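Local coordinates for protein GTN Reductase (Agrobacterium tumefaciens, PDB 5N6G) that is an FMN-dependent ene-reductase of the Old Yellow Enzyme family, probably reducing activated carbon-carbon double bonds with a nicotinamide cofactor as electron donor, at residues 28-33 with 65-70; 232-237 with 284-289; 239-244 with 277-282. All coordinates share one frame; numbering follows the deposited sequence.

How the interactions relate
All three contacts lie among the segments that follow strands of the eight-stranded barrel, on the side where flavin mononucleotide and 2-phenylacrylic acid are bound. Interaction 1 ties the loops after strands 19-21 and 50-57, and its Tyr-65 lines the pocket that holds 2-phenylacrylic acid. Across the chain's centre, about 30 Å away between centres, interaction 2 sets the loop after strand 227-231 against the start of helix 286-295. Interaction 3, with its centre about 9 Å from that of interaction 2, is nested inside the chain loop which interaction 2 closes. These two touch, Val-234 O lying 3.4 Å from Phe-277 CD2. The side chain of Ile-240 in interaction 3 is about 10 Å from 2-phenylacrylic acid.

Interaction 1: 28-33 with 65-70; sequences RSPGAI and YADVPG. With 8OZ (2-Phenylacrylic acid), chain C.
Two neighbouring loops of the TIM barrel, those following strands 19-21 and 50-57, meet beside the ligand pocket, where Ser-29 and Ala-32 run against Asp-67 to Gly-70. Ser-29 N donates to Asp-67 O at 2.9 Å, and Gly-70 N gives Ala-32 O a nearly straight bond (3.0 Å, 177° at the hydrogen). Between these ties Ala-32 CA comes within 3.2 Å of Val-68 O in a CA-H...O contact. The Ser-29 side chain lies against the Pro-69 ring, CB 3.6 Å from Pro-69 CD, while its hydroxyl is hydrogen-bonded to Asn-38. Asp-67 holds CG beside its backbone N (chi1 -67°), which brings OD1 over Pro-30, 3.4 Å from Pro-30 CA. A water that donates to Asp-67 OD1 and accepts from Gly-31 N bridges this outer end. Toward the pocket, the Tyr-65 ring offers one face to the phenyl group of 2-phenylacrylic acid, and its hydroxyl is hydrogen-bonded to Tyr-183. Ligand atom C6 sits 3.9 Å above the plane of the Tyr-65 ring, offset toward the rim.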
ATOM      1  N   ARG A  28      -8.112  12.789  -4.729  1.00 14.80           N
ATOM      2  CA  ARG A  28      -8.902  13.341  -5.814  1.00 15.97           C
ATOM      3  C   ARG A  28     -10.197  12.567  -6.015  1.00 15.13           C
ATOM      4  O   ARG A  28     -10.721  12.502  -7.129  1.00 15.92           O
ATOM      5  CB  ARG A  28      -8.066  13.378  -7.083  1.00 15.52           C
ATOM      6  CG  ARG A  28      -7.125  14.588  -7.076  1.00 16.67           C
ATOM      7  CD  ARG A  28      -6.127  14.420  -8.143  1.00 17.83           C
ATOM      8  NE  ARG A  28      -5.321  15.582  -8.518  1.00 18.21           N
ATOM      9  CZ  ARG A  28      -4.121  15.862  -8.015  1.00 15.79           C
ATOM     10  NH1 ARG A  28      -3.612  15.135  -7.048  1.00 16.61           N
ATOM     11  NH2 ARG A  28      -3.407  16.850  -8.516  1.00 18.19           N
ATOM     12  N   SER A  29     -10.747  11.998  -4.936  1.00 16.34           N
ATOM     13  CA  SER A  29     -11.996  11.236  -4.994  1.00 16.14           C
ATOM     14  C   SER A  29     -12.970  11.701  -3.910  1.00 15.48           C
ATOM     15  O   SER A  29     -13.206  10.994  -2.925  1.00 18.18           O
ATOM     16  CB  SER A  29     -11.707   9.740  -4.867  1.00 14.91           C
ATOM     17  OG  SER A  29     -10.776   9.329  -5.860  1.00 15.78           O
ATOM     18  N   PRO A  30     -13.574  12.874  -4.087  1.00 15.90           N
ATOM     19  CA  PRO A  30     -14.567  13.351  -3.118  1.00 19.58           C
ATOM     20  C   PRO A  30     -15.664  12.326  -2.872  1.00 19.66           C
ATOM     21  O   PRO A  30     -16.140  11.642  -3.787  1.00 20.75           O
ATOM     22  CB  PRO A  30     -15.116  14.624  -3.774  1.00 24.49           C
ATOM     23  CG  PRO A  30     -14.027  15.079  -4.678  1.00 22.36           C
ATOM     24  CD  PRO A  30     -13.353  13.848  -5.169  1.00 17.69           C
ATOM     25  N   GLY A  31     -16.077  12.233  -1.611  1.00 18.58           N
ATOM     26  CA  GLY A  31     -17.111  11.305  -1.221  1.00 22.07           C
ATOM     27  C   GLY A  31     -16.657   9.875  -1.160  1.00 22.08           C
ATOM     28  O   GLY A  31     -17.500   8.982  -1.020  1.00 18.44           O
ATOM     29  N   ALA A  32     -15.351   9.629  -1.303  1.00 15.29           N
ATOM     30  CA  ALA A  32     -14.792   8.283  -1.239  1.00 15.32           C
ATOM     31  C   ALA A  32     -15.219   7.427  -2.428  1.00 16.25           C
ATOM     32  O   ALA A  32     -15.278   6.196  -2.322  1.00 18.18           O
ATOM     33  CB  ALA A  32     -15.174   7.582   0.074  1.00 21.51           C
ATOM     34  N   ILE A  33     -15.482   8.067  -3.570  1.00 15.38           N
ATOM     35  CA  ILE A  33     -16.012   7.401  -4.754  1.00 14.52           C
ATOM     36  C   ILE A  33     -15.104   7.748  -5.925  1.00 15.85           C
ATOM     37  O   ILE A  33     -14.946   8.928  -6.259  1.00 16.72           O
ATOM     38  CB  ILE A  33     -17.461   7.839  -5.051  1.00 17.89           C
ATOM     39  CG1 ILE A  33     -18.382   7.422  -3.894  1.00 23.53           C
ATOM     40  CG2 ILE A  33     -17.972   7.250  -6.362  1.00 16.88           C
ATOM     41  CD1 ILE A  33     -19.742   8.122  -3.906  1.00 21.29           C
ATOM     42  N   TYR A  65      -7.651  10.385   5.611  1.00 15.52           N
ATOM     43  CA  TYR A  65      -7.470  11.603   4.821  1.00 14.82           C
ATOM     44  C   TYR A  65      -8.730  11.845   4.012  1.00 16.05           C
ATOM     45  O   TYR A  65      -9.443  10.910   3.641  1.00 17.61           O
ATOM     46  CB  TYR A  65      -6.272  11.513   3.849  1.00 18.49           C
ATOM     47  CG  TYR A  65      -5.009  11.067   4.532  1.00 15.59           C
ATOM     48  CD1 TYR A  65      -4.772   9.732   4.749  1.00 14.30           C
ATOM     49  CD2 TYR A  65      -4.100  11.976   5.036  1.00 20.56           C
ATOM     50  CE1 TYR A  65      -3.655   9.298   5.388  1.00 16.85           C
ATOM     51  CE2 TYR A  65      -2.972  11.542   5.701  1.00 19.93           C
ATOM     52  CZ  TYR A  65      -2.754  10.199   5.861  1.00 21.24           C
ATOM     53  OH  TYR A  65      -1.637   9.741   6.529  1.00 20.52           O
ATOM     54  N   ALA A  66      -8.951  13.114   3.679  1.00 17.80           N
ATOM     55  CA  ALA A  66     -10.122  13.477   2.899  1.00 19.27           C
ATOM     56  C   ALA A  66      -9.958  13.133   1.419  1.00 16.11           C
ATOM     57  O   ALA A  66      -8.850  13.089   0.869  1.00 17.30           O
ATOM     58  CB  ALA A  66     -10.401  14.971   3.026  1.00 23.22           C
ATOM     59  N   ASP A  67     -11.100  12.892   0.774  1.00 14.71           N
ATOM     60  CA  ASP A  67     -11.204  12.713  -0.672  1.00 16.45           C
ATOM     61  C   ASP A  67     -10.409  11.504  -1.159  1.00 19.21           C
ATOM     62  O   ASP A  67      -9.860  11.519  -2.266  1.00 16.39           O
ATOM     63  CB  ASP A  67     -10.781  13.992  -1.415  1.00 18.88           C
ATOM     64  CG  ASP A  67     -11.752  15.156  -1.177  1.00 22.85           C
ATOM     65  OD1 ASP A  67     -12.864  14.943  -0.667  1.00 25.67           O
ATOM     66  OD2 ASP A  67     -11.389  16.303  -1.479  1.00 31.53           O
ATOM     67  N   VAL A  68     -10.354  10.462  -0.333  1.00 14.40           N
ATOM     68  CA  VAL A  68      -9.702   9.202  -0.666  1.00 14.58           C
ATOM     69  C   VAL A  68     -10.771   8.199  -1.079  1.00 14.80           C
ATOM     70  O   VAL A  68     -11.776   8.053  -0.359  1.00 13.92           O
ATOM     71  CB  VAL A  68      -8.906   8.668   0.532  1.00 14.09           C
ATOM     72  CG1 VAL A  68      -8.491   7.234   0.344  1.00 16.09           C
ATOM     73  CG2 VAL A  68      -7.704   9.554   0.789  1.00 16.25           C
ATOM     74  N   PRO A  69     -10.595   7.495  -2.193  1.00 14.83           N
ATOM     75  CA  PRO A  69     -11.617   6.536  -2.628  1.00 13.49           C
ATOM     76  C   PRO A  69     -11.580   5.303  -1.744  1.00 13.76           C
ATOM     77  O   PRO A  69     -10.513   4.825  -1.371  1.00 15.98           O
ATOM     78  CB  PRO A  69     -11.187   6.196  -4.059  1.00 14.64           C
ATOM     79  CG  PRO A  69      -9.718   6.312  -4.004  1.00 18.10           C
ATOM     80  CD  PRO A  69      -9.441   7.493  -3.105  1.00 15.91           C
ATOM     81  N   GLY A  70     -12.760   4.776  -1.416  1.00 15.79           N
ATOM     82  CA  GLY A  70     -12.874   3.582  -0.611  1.00 14.68           C
ATOM     83  C   GLY A  70     -13.465   2.388  -1.348  1.00 16.20           C
ATOM     84  O   GLY A  70     -13.714   2.420  -2.551  1.00 14.52           O
TER
HETATM   85  C4  8OZ C 402       1.154  10.168   1.375  1.00 24.17           C
HETATM   86  C5  8OZ C 402       0.083  10.924   1.793  1.00 23.42           C
HETATM   87  C6  8OZ C 402      -0.972  10.316   2.435  1.00 28.31           C
HETATM   88  C7  8OZ C 402      -0.968   8.948   2.644  1.00 21.93           C
HETATM   89  C8  8OZ C 402       1.278   5.964   2.793  1.00 18.48           C
HETATM   90  C   8OZ C 402      -1.066   6.024   2.071  1.00 19.81           C
HETATM   91  O   8OZ C 402       1.326   4.758   2.760  1.00 17.49           O
HETATM   92  C1  8OZ C 402       0.050   6.689   2.331  1.00 19.64           C
HETATM   93  C2  8OZ C 402       0.098   8.173   2.209  1.00 25.46           C
HETATM   94  C3  8OZ C 402       1.171   8.800   1.583  1.00 27.12           C
HETATM   95  O1  8OZ C 402       2.269   6.693   3.246  1.00 23.76           O
HETATM   96  O   HOH W   1     -14.923  13.849   0.445  1.00 31.97           O

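Interaction 2: 232-237 with 284-289; sequences SPVTPA and FDYASF
Pro-233, Val-234 and Phe-284 carry this contact, in which the loop after strand 227-231 of the TIM barrel packs on the residues leading into helix 286-295. The contact between the two segments is mostly apolar, with no hydrogen bond across it. Pro-233 presses its CB onto one face of the Phe-284 ring, a CH-pi contact with CB 3.8 Å from the ring centroid and 18° off the normal. The proline sits toward the rim rather than over the middle, so Phe-284 CZ and CE1 are the ring atoms nearest its CB. Phe-284 has CG anti to its own N (chi1 -168°), a setting that carries the ring against the proline. Separately, Phe-284 CB meets Val-234 CG1 at 3.8 Å. Pro-233 CG also approaches Phe-289, 4.3 Å from Phe-289 CE2.

Val-234 splits its two methyls between neighbours: CG1 goes to Phe-284, whereas CG2 meets Tyr-286 OH at 3.4 Å, the tyrosine arriving from the opposite direction. That hydroxyl is hydrogen-bonded to Gly-269 N. Within 284-289, Phe-284 CD2 lies over the face of the Tyr-286 ring, 3.4 Å above its plane and over its centre. Asp-285 is the N-cap of the helix: Ser-288 N donates to Asp-285 OD1 at 3.0 Å, meeting the oxygen from above the carboxylate plane.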
ATOM      1  N   SER A 232       7.262  -2.413   5.216  1.00 12.94           N
ATOM      2  CA  SER A 232       8.226  -1.318   5.260  1.00 12.30           C
ATOM      3  C   SER A 232       8.970  -1.408   6.592  1.00 14.56           C
ATOM      4  O   SER A 232       8.613  -0.738   7.576  1.00 15.43           O
ATOM      5  CB  SER A 232       7.542   0.043   5.086  1.00 13.59           C
ATOM      6  OG  SER A 232       6.467   0.213   6.011  1.00 15.05           O
ATOM      7  N   PRO A 233      10.013  -2.245   6.660  1.00 14.50           N
ATOM      8  CA  PRO A 233      10.605  -2.604   7.967  1.00 16.35           C
ATOM      9  C   PRO A 233      11.165  -1.449   8.783  1.00 17.69           C
ATOM     10  O   PRO A 233      11.151  -1.534  10.018  1.00 20.01           O
ATOM     11  CB  PRO A 233      11.724  -3.584   7.575  1.00 17.76           C
ATOM     12  CG  PRO A 233      11.278  -4.184   6.296  1.00 23.76           C
ATOM     13  CD  PRO A 233      10.478  -3.132   5.579  1.00 17.95           C
ATOM     14  N   VAL A 234      11.692  -0.389   8.174  1.00 15.13           N
ATOM     15  CA  VAL A 234      12.403   0.620   8.947  1.00 15.44           C
ATOM     16  C   VAL A 234      11.813   2.007   8.823  1.00 19.93           C
ATOM     17  O   VAL A 234      12.369   2.949   9.386  1.00 18.64           O
ATOM     18  CB  VAL A 234      13.903   0.668   8.578  1.00 16.21           C
ATOM     19  CG1 VAL A 234      14.570  -0.675   8.827  1.00 23.31           C
ATOM     20  CG2 VAL A 234      14.106   1.086   7.142  1.00 17.83           C
ATOM     21  N   THR A 235      10.721   2.171   8.125  1.00 16.11           N
ATOM     22  CA  THR A 235      10.303   3.517   7.799  1.00 15.51           C
ATOM     23  C   THR A 235       9.850   4.277   9.046  1.00 17.27           C
ATOM     24  O   THR A 235       9.196   3.704   9.918  1.00 18.84           O
ATOM     25  CB  THR A 235       9.185   3.504   6.782  1.00 17.74           C
ATOM     26  OG1 THR A 235       8.923   4.864   6.424  1.00 17.00           O
ATOM     27  CG2 THR A 235       7.941   2.875   7.336  1.00 21.18           C
ATOM     28  N   PRO A 236      10.161   5.566   9.139  1.00 17.16           N
ATOM     29  CA  PRO A 236       9.686   6.383  10.262  1.00 20.11           C
ATOM     30  C   PRO A 236       8.340   7.048  10.013  1.00 18.49           C
ATOM     31  O   PRO A 236       7.920   7.904  10.804  1.00 19.00           O
ATOM     32  CB  PRO A 236      10.788   7.424  10.363  1.00 17.76           C
ATOM     33  CG  PRO A 236      11.205   7.661   8.949  1.00 18.58           C
ATOM     34  CD  PRO A 236      11.063   6.332   8.260  1.00 17.64           C
ATOM     35  N   ALA A 237       7.688   6.702   8.924  1.00 14.41           N
ATOM     36  CA  ALA A 237       6.416   7.314   8.566  1.00 16.07           C
ATOM     37  C   ALA A 237       5.424   7.264   9.724  1.00 17.48           C
ATOM     38  O   ALA A 237       5.273   6.248  10.401  1.00 15.95           O
ATOM     39  CB  ALA A 237       5.831   6.583   7.356  1.00 19.49           C
ATOM     40  N   PHE A 284      19.351  -2.796   8.785  1.00 16.12           N
ATOM     41  CA  PHE A 284      18.494  -3.882   8.335  1.00 15.77           C
ATOM     42  C   PHE A 284      19.143  -4.569   7.142  1.00 18.71           C
ATOM     43  O   PHE A 284      19.675  -3.908   6.244  1.00 22.40           O
ATOM     44  CB  PHE A 284      17.111  -3.351   7.947  1.00 15.47           C
ATOM     45  CG  PHE A 284      16.073  -4.418   7.752  1.00 14.29           C
ATOM     46  CD1 PHE A 284      15.395  -4.941   8.826  1.00 13.22           C
ATOM     47  CD2 PHE A 284      15.750  -4.873   6.488  1.00 14.47           C
ATOM     48  CE1 PHE A 284      14.439  -5.924   8.665  1.00 15.97           C
ATOM     49  CE2 PHE A 284      14.780  -5.853   6.308  1.00 14.38           C
ATOM     50  CZ  PHE A 284      14.117  -6.374   7.401  1.00 15.28           C
ATOM     51  N   ASP A 285      19.089  -5.902   7.140  1.00 16.21           N
ATOM     52  CA  ASP A 285      19.677  -6.736   6.091  1.00 16.68           C
ATOM     53  C   ASP A 285      18.530  -7.210   5.194  1.00 18.82           C
ATOM     54  O   ASP A 285      17.786  -8.128   5.548  1.00 17.57           O
ATOM     55  CB  ASP A 285      20.448  -7.881   6.741  1.00 16.95           C
ATOM     56  CG  ASP A 285      21.184  -8.747   5.742  1.00 22.42           C
ATOM     57  OD1 ASP A 285      20.826  -8.762   4.539  1.00 23.64           O
ATOM     58  OD2 ASP A 285      22.113  -9.444   6.195  1.00 29.22           O
ATOM     59  N   TYR A 286      18.362  -6.564   4.036  1.00 17.10           N
ATOM     60  CA  TYR A 286      17.255  -6.912   3.150  1.00 14.67           C
ATOM     61  C   TYR A 286      17.473  -8.254   2.449  1.00 15.18           C
ATOM     62  O   TYR A 286      16.493  -8.919   2.098  1.00 17.77           O
ATOM     63  CB  TYR A 286      17.042  -5.800   2.128  1.00 18.23           C
ATOM     64  CG  TYR A 286      16.535  -4.540   2.782  1.00 15.30           C
ATOM     65  CD1 TYR A 286      15.183  -4.312   2.923  1.00 16.61           C
ATOM     66  CD2 TYR A 286      17.424  -3.607   3.321  1.00 19.66           C
ATOM     67  CE1 TYR A 286      14.702  -3.164   3.559  1.00 16.39           C
ATOM     68  CE2 TYR A 286      16.948  -2.464   3.962  1.00 18.70           C
ATOM     69  CZ  TYR A 286      15.603  -2.250   4.064  1.00 18.48           C
ATOM     70  OH  TYR A 286      15.148  -1.100   4.701  1.00 19.46           O
ATOM     71  N   ALA A 287      18.720  -8.666   2.234  1.00 16.45           N
ATOM     72  CA  ALA A 287      18.978 -10.010   1.702  1.00 18.55           C
ATOM     73  C   ALA A 287      18.563 -11.098   2.688  1.00 18.58           C
ATOM     74  O   ALA A 287      18.036 -12.142   2.284  1.00 18.84           O
ATOM     75  CB  ALA A 287      20.452 -10.154   1.350  1.00 23.89           C
ATOM     76  N   SER A 288      18.847 -10.898   3.979  1.00 16.41           N
ATOM     77  CA  SER A 288      18.458 -11.862   5.007  1.00 17.63           C
ATOM     78  C   SER A 288      16.942 -11.954   5.099  1.00 16.93           C
ATOM     79  O   SER A 288      16.365 -13.040   5.279  1.00 16.16           O
ATOM     80  CB  SER A 288      19.054 -11.424   6.352  1.00 26.23           C
ATOM     81  OG  SER A 288      18.531 -12.184   7.430  1.00 27.33           O
ATOM     82  N   PHE A 289      16.290 -10.806   4.979  1.00 16.98           N
ATOM     83  CA  PHE A 289      14.835 -10.709   4.987  1.00 13.73           C
ATOM     84  C   PHE A 289      14.226 -11.487   3.827  1.00 14.17           C
ATOM     85  O   PHE A 289      13.313 -12.307   4.018  1.00 14.12           O
ATOM     86  CB  PHE A 289      14.488  -9.216   4.946  1.00 15.17           C
ATOM     87  CG  PHE A 289      13.037  -8.876   4.881  1.00 13.63           C
ATOM     88  CD1 PHE A 289      12.130  -9.316   5.842  1.00 14.56           C
ATOM     89  CD2 PHE A 289      12.573  -8.039   3.872  1.00 18.62           C
ATOM     90  CE1 PHE A 289      10.800  -8.944   5.776  1.00 14.88           C
ATOM     91  CE2 PHE A 289      11.253  -7.672   3.800  1.00 21.21           C
ATOM     92  CZ  PHE A 289      10.362  -8.121   4.749  1.00 14.79           C
TER

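Interaction 3: 239-244 with 277-282; sequences DIFEAD and FKQGDK
Gln-279 reaches across to Ile-240 and Glu-242 and bonds to their backbone with both ends of its amide, joining the loops after strands 227-231 and 263-267 of the TIM barrel. This is the tight part of the contact. Gln-279 NE2 donates to Ile-240 O at 3.0 Å along a nearly straight path (168°), in the carbonyl plane and on a lone pair, with the acceptor only 4° out of the amide plane. The other end accepts: Glu-242 N gives its hydrogen to Gln-279 OE1 at 3.1 Å, from above the plane of the glutamine's side-chain carbonyl. With two bonds on its two ends, the amide is fixed against rotation, and a side chain extended beyond CG (chi2 -172°) supplies the reach. The amide thus brackets the backbone of Phe-241, whose CA lies 3.4 Å from Gln-279 OE1. On the exposed flank of the glutamine, the Phe-241 ring slides past in the opposite direction, CE1 and CD1 each 3.8 Å from Gln-279 CB.

Beyond Glu-242, whose OE1 pairs with Arg-207 and Ser-191, the contact becomes looser and more solvent-facing. Gly-280 lies against Ala-243 through backbone alone, where a CA-H...O contact joins Gly-280 CA to Ala-243 O. Further along, the segments are linked through a water, which donates to Ala-243 O at 2.7 Å and accepts from Lys-282 N at 3.1 Å.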
ATOM      1  N   ASP A 239       5.190   8.570  12.625  1.00 14.13           N
ATOM      2  CA  ASP A 239       5.632   8.670  14.015  1.00 14.21           C
ATOM      3  C   ASP A 239       5.908   7.317  14.665  1.00 15.66           C
ATOM      4  O   ASP A 239       5.893   7.221  15.897  1.00 20.20           O
ATOM      5  CB  ASP A 239       4.592   9.441  14.843  1.00 17.38           C
ATOM      6  CG  ASP A 239       5.163  10.073  16.079  1.00 23.93           C
ATOM      7  OD1 ASP A 239       6.368  10.407  16.088  1.00 26.29           O
ATOM      8  OD2 ASP A 239       4.384  10.279  17.059  1.00 23.46           O
ATOM      9  N   ILE A 240       6.191   6.280  13.885  1.00 16.48           N
ATOM     10  CA  ILE A 240       6.316   4.913  14.384  1.00 14.32           C
ATOM     11  C   ILE A 240       7.792   4.573  14.550  1.00 16.72           C
ATOM     12  O   ILE A 240       8.664   5.181  13.907  1.00 15.98           O
ATOM     13  CB  ILE A 240       5.587   3.930  13.437  1.00 14.27           C
ATOM     14  CG1 ILE A 240       5.180   2.671  14.178  1.00 16.07           C
ATOM     15  CG2 ILE A 240       6.424   3.605  12.206  1.00 15.62           C
ATOM     16  CD1 ILE A 240       4.021   1.960  13.525  1.00 18.09           C
ATOM     17  N   PHE A 241       8.087   3.669  15.488  1.00 15.27           N
ATOM     18  CA  PHE A 241       9.467   3.301  15.813  1.00 14.74           C
ATOM     19  C   PHE A 241       9.544   1.830  16.202  1.00 18.00           C
ATOM     20  O   PHE A 241       8.706   1.330  16.948  1.00 16.26           O
ATOM     21  CB  PHE A 241      10.031   4.169  16.953  1.00 15.70           C
ATOM     22  CG  PHE A 241      11.374   3.731  17.473  1.00 15.22           C
ATOM     23  CD1 PHE A 241      12.557   4.194  16.901  1.00 20.17           C
ATOM     24  CD2 PHE A 241      11.461   2.886  18.568  1.00 17.55           C
ATOM     25  CE1 PHE A 241      13.805   3.782  17.411  1.00 18.80           C
ATOM     26  CE2 PHE A 241      12.683   2.489  19.063  1.00 19.99           C
ATOM     27  CZ  PHE A 241      13.862   2.948  18.471  1.00 18.73           C
ATOM     28  N   GLU A 242      10.573   1.145  15.714  1.00 15.40           N
ATOM     29  CA  GLU A 242      10.861  -0.232  16.105  1.00 15.23           C
ATOM     30  C   GLU A 242      12.373  -0.352  16.223  1.00 17.63           C
ATOM     31  O   GLU A 242      13.079  -0.080  15.252  1.00 19.17           O
ATOM     32  CB  GLU A 242      10.336  -1.240  15.073  1.00 16.53           C
ATOM     33  CG  GLU A 242      10.850  -2.649  15.243  1.00 16.54           C
ATOM     34  CD  GLU A 242      10.497  -3.245  16.586  1.00 21.57           C
ATOM     35  OE1 GLU A 242       9.295  -3.193  16.936  1.00 21.57           O
ATOM     36  OE2 GLU A 242      11.419  -3.733  17.309  1.00 21.05           O
ATOM     37  N   ALA A 243      12.869  -0.757  17.391  1.00 17.24           N
ATOM     38  CA  ALA A 243      14.311  -0.781  17.604  1.00 22.35           C
ATOM     39  C   ALA A 243      14.982  -2.024  17.029  1.00 21.46           C
ATOM     40  O   ALA A 243      16.197  -1.992  16.781  1.00 21.78           O
ATOM     41  CB  ALA A 243      14.614  -0.699  19.099  1.00 22.57           C
ATOM     42  N   ASP A 244      14.239  -3.109  16.829  1.00 16.80           N
ATOM     43  CA  ASP A 244      14.823  -4.400  16.445  1.00 16.02           C
ATOM     44  C   ASP A 244      13.987  -5.018  15.334  1.00 15.64           C
ATOM     45  O   ASP A 244      13.341  -6.058  15.504  1.00 16.93           O
ATOM     46  CB  ASP A 244      14.935  -5.306  17.662  1.00 17.12           C
ATOM     47  CG  ASP A 244      16.016  -4.832  18.620  1.00 24.41           C
ATOM     48  OD1 ASP A 244      17.203  -4.927  18.244  1.00 28.93           O
ATOM     49  OD2 ASP A 244      15.679  -4.332  19.725  1.00 30.72           O
ATOM     50  N   PHE A 277      18.331   4.090   5.628  1.00 21.02           N
ATOM     51  CA  PHE A 277      17.798   4.522   6.910  1.00 19.26           C
ATOM     52  C   PHE A 277      17.724   3.360   7.901  1.00 19.22           C
ATOM     53  O   PHE A 277      17.440   2.209   7.541  1.00 18.92           O
ATOM     54  CB  PHE A 277      16.412   5.127   6.686  1.00 20.59           C
ATOM     55  CG  PHE A 277      15.826   5.773   7.899  1.00 19.87           C
ATOM     56  CD1 PHE A 277      16.239   7.028   8.298  1.00 21.88           C
ATOM     57  CD2 PHE A 277      14.851   5.118   8.636  1.00 17.86           C
ATOM     58  CE1 PHE A 277      15.701   7.615   9.417  1.00 25.46           C
ATOM     59  CE2 PHE A 277      14.314   5.705   9.756  1.00 18.69           C
ATOM     60  CZ  PHE A 277      14.736   6.947  10.140  1.00 20.38           C
ATOM     61  N   LYS A 278      17.977   3.672   9.166  1.00 19.01           N
ATOM     62  CA  LYS A 278      17.670   2.751  10.243  1.00 20.54           C
ATOM     63  C   LYS A 278      17.218   3.566  11.440  1.00 17.90           C
ATOM     64  O   LYS A 278      17.557   4.736  11.583  1.00 21.47           O
ATOM     65  CB  LYS A 278      18.858   1.874  10.623  1.00 24.93           C
ATOM     66  CG  LYS A 278      20.033   2.630  11.181  1.00 25.45           C
ATOM     67  CD  LYS A 278      21.175   1.672  11.491  1.00 27.53           C
ATOM     68  CE  LYS A 278      22.393   2.388  11.979  1.00 31.95           C
ATOM     69  NZ  LYS A 278      22.206   2.921  13.339  1.00 54.31           N
ATOM     70  N   GLN A 279      16.479   2.909  12.309  1.00 19.19           N
ATOM     71  CA  GLN A 279      16.038   3.499  13.563  1.00 18.89           C
ATOM     72  C   GLN A 279      16.799   2.964  14.755  1.00 20.25           C
ATOM     73  O   GLN A 279      17.180   3.733  15.631  1.00 27.74           O
ATOM     74  CB  GLN A 279      14.546   3.228  13.766  1.00 22.31           C
ATOM     75  CG  GLN A 279      13.673   3.813  12.706  1.00 22.63           C
ATOM     76  CD  GLN A 279      12.187   3.698  13.046  1.00 19.65           C
ATOM     77  OE1 GLN A 279      11.673   2.620  13.255  1.00 21.21           O
ATOM     78  NE2 GLN A 279      11.501   4.843  13.094  1.00 20.74           N
ATOM     79  N   GLY A 280      16.990   1.656  14.823  1.00 22.64           N
ATOM     80  CA  GLY A 280      17.732   1.053  15.903  1.00 25.77           C
ATOM     81  C   GLY A 280      19.226   1.042  15.637  1.00 19.78           C
ATOM     82  O   GLY A 280      19.752   1.736  14.763  1.00 22.88           O
ATOM     83  N   ASP A 281      19.919   0.252  16.445  1.00 18.80           N
ATOM     84  CA  ASP A 281      21.368   0.204  16.394  1.00 18.78           C
ATOM     85  C   ASP A 281      21.902  -0.542  15.176  1.00 20.27           C
ATOM     86  O   ASP A 281      23.011  -0.237  14.722  1.00 26.00           O
ATOM     87  CB  ASP A 281      21.891  -0.460  17.665  1.00 22.94           C
ATOM     88  CG  ASP A 281      23.329  -0.148  17.924  1.00 24.23           C
ATOM     89  OD1 ASP A 281      23.708   1.028  17.767  1.00 21.59           O
ATOM     90  OD2 ASP A 281      24.085  -1.065  18.327  1.00 24.27           O
ATOM     91  N   LYS A 282      21.163  -1.550  14.663  1.00 23.00           N
ATOM     92  CA  LYS A 282      21.688  -2.401  13.597  1.00 25.33           C
ATOM     93  C   LYS A 282      21.077  -2.034  12.249  1.00 17.79           C
ATOM     94  O   LYS A 282      19.852  -1.886  12.147  1.00 19.88           O
ATOM     95  CB  LYS A 282      21.392  -3.869  13.900  1.00 24.36           C
ATOM     96  CG  LYS A 282      22.145  -4.395  15.125  1.00 46.94           C
ATOM     97  CD  LYS A 282      21.701  -5.806  15.491  1.00 63.11           C
ATOM     98  CE  LYS A 282      22.415  -6.323  16.734  1.00 70.13           C
ATOM     99  NZ  LYS A 282      21.947  -7.692  17.105  1.00 76.94           N
TER
HETATM  100  O   HOH W   2      18.419  -2.770  15.413  1.00 37.45           O